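Local structure of muconate lactonizing enzyme (Corynebacterium glutamicum, 3I4K) at residues L6-L20 with T32-N45. The protein belongs to the enolase superfamily, pairing an N-terminal capping domain with a TIM-barrel-like domain that holds a magnesium ion. Residues are numbered along the deposited sequence; the frame is centred on the assembly and turned at random.
Sequences LTIQKVESRILDVPL and TEQHILLVSVHLEN
Strands 8-20 and 34-43 run antiparallel, their axes 4.4 Å apart at closest approach, with paired backbone hydrogen bonds from Lys10-His42 to Val18-Gln34. In a classic beta bulge Gln9 and Lys10 both face His42, whose O accepts from Gln9 N (2.8 Å) and weakly from Lys10 N. Lys10 CE lies over one face of the His42 ring, a CH-pi contact 4.0 Å from the centroid; the chain is extended to CD, and its bend at chi3 (59°) turns CE over the ring. His42 NE2 gives Glu12 OE1 a weak hydrogen bond (3.3 Å), carboxylate and ring standing nearly perpendicular (86°). Arg14 NH1 and NH2 both grip Glu12 OE1 from the same face of the carboxylate, NH2 at 2.9 Å, while Lys10 NZ forms a salt bridge with Glu12 OE2, completing a three-residue network. The hairpin joins strand 48-53 in the three-stranded antiparallel sheet of the enolase-type N-terminal domain. On the opposite face, toward helices 66-81 and 104-121, Ile8 CD1 presses against Leu43 CD2 (3.3 Å), and Val11 CG1 lies beside Val41 CG2 (3.7 Å). Farther along, His35 ND1 donates to Asp17 OD1, also salt-bridged by Arg374, on its anti side (2.8 Å), tilted out of the carboxylate plane.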
loop_
_atom_site.group_PDB
_atom_site.type_symbol
_atom_site.label_atom_id
_atom_site.label_comp_id
_atom_site.label_asym_id
_atom_site.label_seq_id
_atom_site.Cartn_x
_atom_site.Cartn_y
_atom_site.Cartn_z
ATOM N N LEU A 6 13.251 -20.801 -8.511
ATOM C CA LEU A 6 13.266 -19.619 -7.661
ATOM C C LEU A 6 12.780 -20.056 -6.283
ATOM O O LEU A 6 12.498 -19.234 -5.411
ATOM C CB LEU A 6 12.333 -18.562 -8.259
ATOM C CG LEU A 6 12.558 -17.081 -7.958
ATOM C CD1 LEU A 6 13.974 -16.675 -8.335
ATOM C CD2 LEU A 6 11.540 -16.260 -8.748
ATOM N N THR A 7 12.696 -21.370 -6.107
ATOM C CA THR A 7 12.247 -21.984 -4.863
ATOM C C THR A 7 13.155 -21.647 -3.674
ATOM O O THR A 7 14.342 -21.371 -3.850
ATOM C CB THR A 7 12.187 -23.520 -5.020
ATOM O OG1 THR A 7 11.379 -23.854 -6.158
ATOM C CG2 THR A 7 11.591 -24.163 -3.782
ATOM N N ILE A 8 12.582 -21.658 -2.471
ATOM C CA ILE A 8 13.333 -21.385 -1.246
ATOM C C ILE A 8 13.740 -22.730 -0.654
ATOM O O ILE A 8 12.890 -23.495 -0.191
ATOM C CB ILE A 8 12.482 -20.619 -0.190
ATOM C CG1 ILE A 8 12.342 -19.150 -0.580
ATOM C CG2 ILE A 8 13.144 -20.701 1.181
ATOM C CD1 ILE A 8 11.620 -18.928 -1.865
ATOM N N GLN A 9 15.039 -23.008 -0.669
ATOM C CA GLN A 9 15.550 -24.276 -0.160
ATOM C C GLN A 9 15.799 -24.232 1.335
ATOM O O GLN A 9 15.513 -25.192 2.050
ATOM C CB GLN A 9 16.863 -24.649 -0.859
ATOM C CG GLN A 9 16.820 -24.590 -2.379
ATOM C CD GLN A 9 15.771 -25.512 -2.981
ATOM O OE1 GLN A 9 15.853 -26.737 -2.854
ATOM N NE2 GLN A 9 14.778 -24.926 -3.641
ATOM N N LYS A 10 16.324 -23.110 1.809
ATOM C CA LYS A 10 16.649 -22.993 3.219
ATOM C C LYS A 10 16.623 -21.553 3.730
ATOM O O LYS A 10 16.798 -20.604 2.966
ATOM C CB LYS A 10 18.037 -23.616 3.437
ATOM C CG LYS A 10 18.604 -23.532 4.846
ATOM C CD LYS A 10 20.016 -24.129 4.909
ATOM C CE LYS A 10 20.977 -23.417 3.958
ATOM N NZ LYS A 10 22.368 -23.962 4.017
ATOM N N VAL A 11 16.392 -21.408 5.030
ATOM C CA VAL A 11 16.372 -20.106 5.687
ATOM C C VAL A 11 17.145 -20.248 6.993
ATOM O O VAL A 11 16.812 -21.093 7.822
ATOM C CB VAL A 11 14.933 -19.651 6.015
ATOM C CG1 VAL A 11 14.223 -19.181 4.758
ATOM C CG2 VAL A 11 14.175 -20.796 6.623
ATOM N N GLU A 12 18.180 -19.433 7.170
ATOM C CA GLU A 12 18.992 -19.484 8.382
ATOM C C GLU A 12 18.905 -18.170 9.142
ATOM O O GLU A 12 18.636 -17.127 8.552
ATOM C CB GLU A 12 20.464 -19.744 8.040
ATOM C CG GLU A 12 20.733 -20.979 7.192
ATOM C CD GLU A 12 22.224 -21.204 6.961
ATOM O OE1 GLU A 12 22.920 -20.242 6.564
ATOM O OE2 GLU A 12 22.694 -22.345 7.175
ATOM N N SER A 13 19.147 -18.224 10.449
ATOM C CA SER A 13 19.110 -17.029 11.287
ATOM C C SER A 13 20.326 -16.994 12.204
ATOM O O SER A 13 20.586 -17.945 12.944
ATOM C CB SER A 13 17.826 -16.999 12.127
ATOM O OG SER A 13 17.755 -18.102 13.016
ATOM N N ARG A 14 21.069 -15.895 12.150
ATOM C CA ARG A 14 22.259 -15.742 12.973
ATOM C C ARG A 14 22.145 -14.532 13.886
ATOM O O ARG A 14 21.786 -13.439 13.441
ATOM C CB ARG A 14 23.505 -15.565 12.097
ATOM C CG ARG A 14 23.843 -16.740 11.195
ATOM C CD ARG A 14 25.076 -16.433 10.346
ATOM N NE ARG A 14 25.509 -17.597 9.578
ATOM C CZ ARG A 14 24.812 -18.150 8.589
ATOM N NH1 ARG A 14 23.638 -17.647 8.230
ATOM N NH2 ARG A 14 25.286 -19.218 7.960
ATOM N N ILE A 15 22.459 -14.725 15.164
ATOM C CA ILE A 15 22.420 -13.624 16.112
ATOM C C ILE A 15 23.779 -12.940 16.069
ATOM O O ILE A 15 24.809 -13.581 16.280
ATOM C CB ILE A 15 22.156 -14.115 17.547
ATOM C CG1 ILE A 15 20.770 -14.759 17.631
ATOM C CG2 ILE A 15 22.290 -12.955 18.521
ATOM C CD1 ILE A 15 20.403 -15.252 19.018
ATOM N N LEU A 16 23.784 -11.645 15.782
ATOM C CA LEU A 16 25.027 -10.895 15.716
ATOM C C LEU A 16 25.089 -9.817 16.784
ATOM O O LEU A 16 24.144 -9.038 16.952
ATOM C CB LEU A 16 25.183 -10.239 14.342
ATOM C CG LEU A 16 25.028 -11.130 13.111
ATOM C CD1 LEU A 16 25.450 -10.333 11.895
ATOM C CD2 LEU A 16 25.866 -12.395 13.246
ATOM N N ASP A 17 26.201 -9.780 17.510
ATOM C CA ASP A 17 26.405 -8.781 18.545
ATOM C C ASP A 17 27.542 -7.875 18.090
ATOM O O ASP A 17 28.709 -8.256 18.128
ATOM C CB ASP A 17 26.750 -9.439 19.884
ATOM C CG ASP A 17 25.642 -10.349 20.393
ATOM O OD1 ASP A 17 24.483 -9.890 20.481
ATOM O OD2 ASP A 17 25.928 -11.524 20.708
ATOM N N VAL A 18 27.189 -6.679 17.637
ATOM C CA VAL A 18 28.175 -5.721 17.167
ATOM C C VAL A 18 28.265 -4.563 18.150
ATOM O O VAL A 18 27.257 -3.983 18.538
ATOM C CB VAL A 18 27.800 -5.185 15.766
ATOM C CG1 VAL A 18 26.394 -4.614 15.791
ATOM C CG2 VAL A 18 28.792 -4.126 15.325
ATOM N N PRO A 19 29.486 -4.220 18.578
ATOM C CA PRO A 19 29.702 -3.124 19.525
ATOM C C PRO A 19 29.468 -1.752 18.916
ATOM O O PRO A 19 29.730 -1.531 17.735
ATOM C CB PRO A 19 31.158 -3.313 19.945
ATOM C CG PRO A 19 31.371 -4.783 19.767
ATOM C CD PRO A 19 30.706 -5.030 18.445
ATOM N N LEU A 20 28.973 -0.832 19.731
ATOM C CA LEU A 20 28.729 0.528 19.276
ATOM C C LEU A 20 29.972 1.353 19.563
ATOM O O LEU A 20 30.799 0.969 20.390
ATOM C CB LEU A 20 27.523 1.125 20.004
ATOM C CG LEU A 20 26.128 0.819 19.445
ATOM C CD1 LEU A 20 26.021 -0.641 19.025
ATOM C CD2 LEU A 20 25.085 1.163 20.503
ATOM N N THR A 32 25.698 -0.988 24.589
ATOM C CA THR A 32 27.106 -0.789 24.291
ATOM C C THR A 32 27.349 -1.558 23.000
ATOM O O THR A 32 28.413 -1.467 22.389
ATOM C CB THR A 32 28.000 -1.321 25.425
ATOM O OG1 THR A 32 27.667 -2.687 25.703
ATOM C CG2 THR A 32 27.799 -0.486 26.682
ATOM N N GLU A 33 26.321 -2.303 22.591
ATOM C CA GLU A 33 26.345 -3.088 21.364
ATOM C C GLU A 33 24.920 -3.389 20.883
ATOM O O GLU A 33 23.985 -3.476 21.685
ATOM C CB GLU A 33 27.100 -4.397 21.593
ATOM C CG GLU A 33 26.529 -5.251 22.704
ATOM C CD GLU A 33 27.279 -6.559 22.876
ATOM O OE1 GLU A 33 26.863 -7.383 23.719
ATOM O OE2 GLU A 33 28.286 -6.766 22.166
ATOM N N GLN A 34 24.750 -3.546 19.575
ATOM C CA GLN A 34 23.435 -3.851 19.036
ATOM C C GLN A 34 23.362 -5.341 18.754
ATOM O O GLN A 34 24.366 -5.969 18.408
ATOM C CB GLN A 34 23.170 -3.054 17.753
ATOM C CG GLN A 34 21.857 -3.409 17.045
ATOM C CD GLN A 34 20.608 -3.035 17.843
ATOM O OE1 GLN A 34 20.483 -3.372 19.022
ATOM N NE2 GLN A 34 19.671 -2.349 17.192
ATOM N N HIS A 35 22.174 -5.904 18.931
ATOM C CA HIS A 35 21.940 -7.319 18.698
ATOM C C HIS A 35 21.098 -7.406 17.442
ATOM O O HIS A 35 20.024 -6.808 17.348
ATOM C CB HIS A 35 21.200 -7.928 19.887
ATOM C CG HIS A 35 21.748 -7.497 21.210
ATOM N ND1 HIS A 35 23.051 -7.739 21.589
ATOM C CD2 HIS A 35 21.189 -6.788 22.221
ATOM C CE1 HIS A 35 23.272 -7.195 22.773
ATOM N NE2 HIS A 35 22.158 -6.612 23.177
ATOM N N ILE A 36 21.592 -8.160 16.473
ATOM C CA ILE A 36 20.908 -8.288 15.207
ATOM C C ILE A 36 20.685 -9.735 14.814
ATOM O O ILE A 36 21.607 -10.549 14.852
ATOM C CB ILE A 36 21.735 -7.584 14.117
ATOM C CG1 ILE A 36 21.996 -6.138 14.547
ATOM C CG2 ILE A 36 21.025 -7.660 12.774
ATOM C CD1 ILE A 36 22.950 -5.379 13.659
ATOM N N LEU A 37 19.450 -10.066 14.460
ATOM C CA LEU A 37 19.156 -11.414 14.007
ATOM C C LEU A 37 19.253 -11.357 12.492
ATOM O O LEU A 37 18.294 -10.969 11.822
ATOM C CB LEU A 37 17.745 -11.853 14.387
ATOM C CG LEU A 37 17.465 -13.265 13.859
ATOM C CD1 LEU A 37 18.268 -14.269 14.690
ATOM C CD2 LEU A 37 15.977 -13.589 13.918
ATOM N N LEU A 38 20.413 -11.723 11.953
ATOM C CA LEU A 38 20.606 -11.711 10.508
ATOM C C LEU A 38 19.955 -12.961 9.940
ATOM O O LEU A 38 20.415 -14.074 10.178
ATOM C CB LEU A 38 22.099 -11.686 10.170
ATOM C CG LEU A 38 22.490 -11.555 8.695
ATOM C CD1 LEU A 38 22.056 -10.199 8.143
ATOM C CD2 LEU A 38 24.001 -11.703 8.574
ATOM N N VAL A 39 18.866 -12.777 9.208
ATOM C CA VAL A 39 18.144 -13.896 8.620
ATOM C C VAL A 39 18.459 -13.964 7.130
ATOM O O VAL A 39 18.545 -12.938 6.461
ATOM C CB VAL A 39 16.611 -13.734 8.822
ATOM C CG1 VAL A 39 15.877 -14.931 8.245
ATOM C CG2 VAL A 39 16.294 -13.593 10.305
ATOM N N SER A 40 18.640 -15.172 6.614
ATOM C CA SER A 40 18.947 -15.336 5.202
ATOM C C SER A 40 18.033 -16.347 4.540
ATOM O O SER A 40 17.701 -17.382 5.125
ATOM C CB SER A 40 20.401 -15.782 5.015
ATOM O OG SER A 40 20.631 -17.033 5.636
ATOM N N VAL A 41 17.623 -16.027 3.318
ATOM C CA VAL A 41 16.771 -16.899 2.534
ATOM C C VAL A 41 17.615 -17.401 1.361
ATOM O O VAL A 41 18.122 -16.615 0.554
ATOM C CB VAL A 41 15.513 -16.147 2.032
ATOM C CG1 VAL A 41 14.733 -17.007 1.044
ATOM C CG2 VAL A 41 14.620 -15.820 3.222
ATOM N N HIS A 42 17.771 -18.721 1.300
ATOM C CA HIS A 42 18.573 -19.382 0.276
ATOM C C HIS A 42 17.695 -19.964 -0.820
ATOM O O HIS A 42 16.866 -20.842 -0.573
ATOM C CB HIS A 42 19.398 -20.489 0.932
ATOM C CG HIS A 42 20.239 -20.010 2.074
ATOM N ND1 HIS A 42 21.463 -19.401 1.894
ATOM C CD2 HIS A 42 20.011 -20.007 3.408
ATOM C CE1 HIS A 42 21.952 -19.044 3.068
ATOM N NE2 HIS A 42 21.090 -19.400 4.004
ATOM N N LEU A 43 17.890 -19.464 -2.034
ATOM C CA LEU A 43 17.110 -19.907 -3.178
ATOM C C LEU A 43 17.816 -20.962 -4.027
ATOM O O LEU A 43 19.041 -20.961 -4.159
ATOM C CB LEU A 43 16.746 -18.708 -4.059
ATOM C CG LEU A 43 15.902 -17.588 -3.443
ATOM C CD1 LEU A 43 15.598 -16.547 -4.508
ATOM C CD2 LEU A 43 14.610 -18.160 -2.882
ATOM N N GLU A 44 17.015 -21.855 -4.600
ATOM C CA GLU A 44 17.495 -22.934 -5.453
ATOM C C GLU A 44 18.581 -22.480 -6.425
ATOM O O GLU A 44 19.556 -23.194 -6.648
ATOM C CB GLU A 44 16.315 -23.521 -6.234
ATOM C CG GLU A 44 16.684 -24.624 -7.200
ATOM C CD GLU A 44 17.435 -25.737 -6.516
ATOM O OE1 GLU A 44 16.916 -26.260 -5.507
ATOM O OE2 GLU A 44 18.540 -26.087 -6.986
ATOM N N ASN A 45 18.409 -21.293 -6.999
ATOM C CA ASN A 45 19.369 -20.745 -7.952
ATOM C C ASN A 45 20.635 -20.209 -7.291
ATOM O O ASN A 45 21.374 -19.433 -7.893
ATOM C CB ASN A 45 18.712 -19.631 -8.774
ATOM C CG ASN A 45 18.094 -18.551 -7.902
ATOM O OD1 ASN A 45 17.578 -17.553 -8.399
ATOM N ND2 ASN A 45 18.144 -18.754 -6.592
#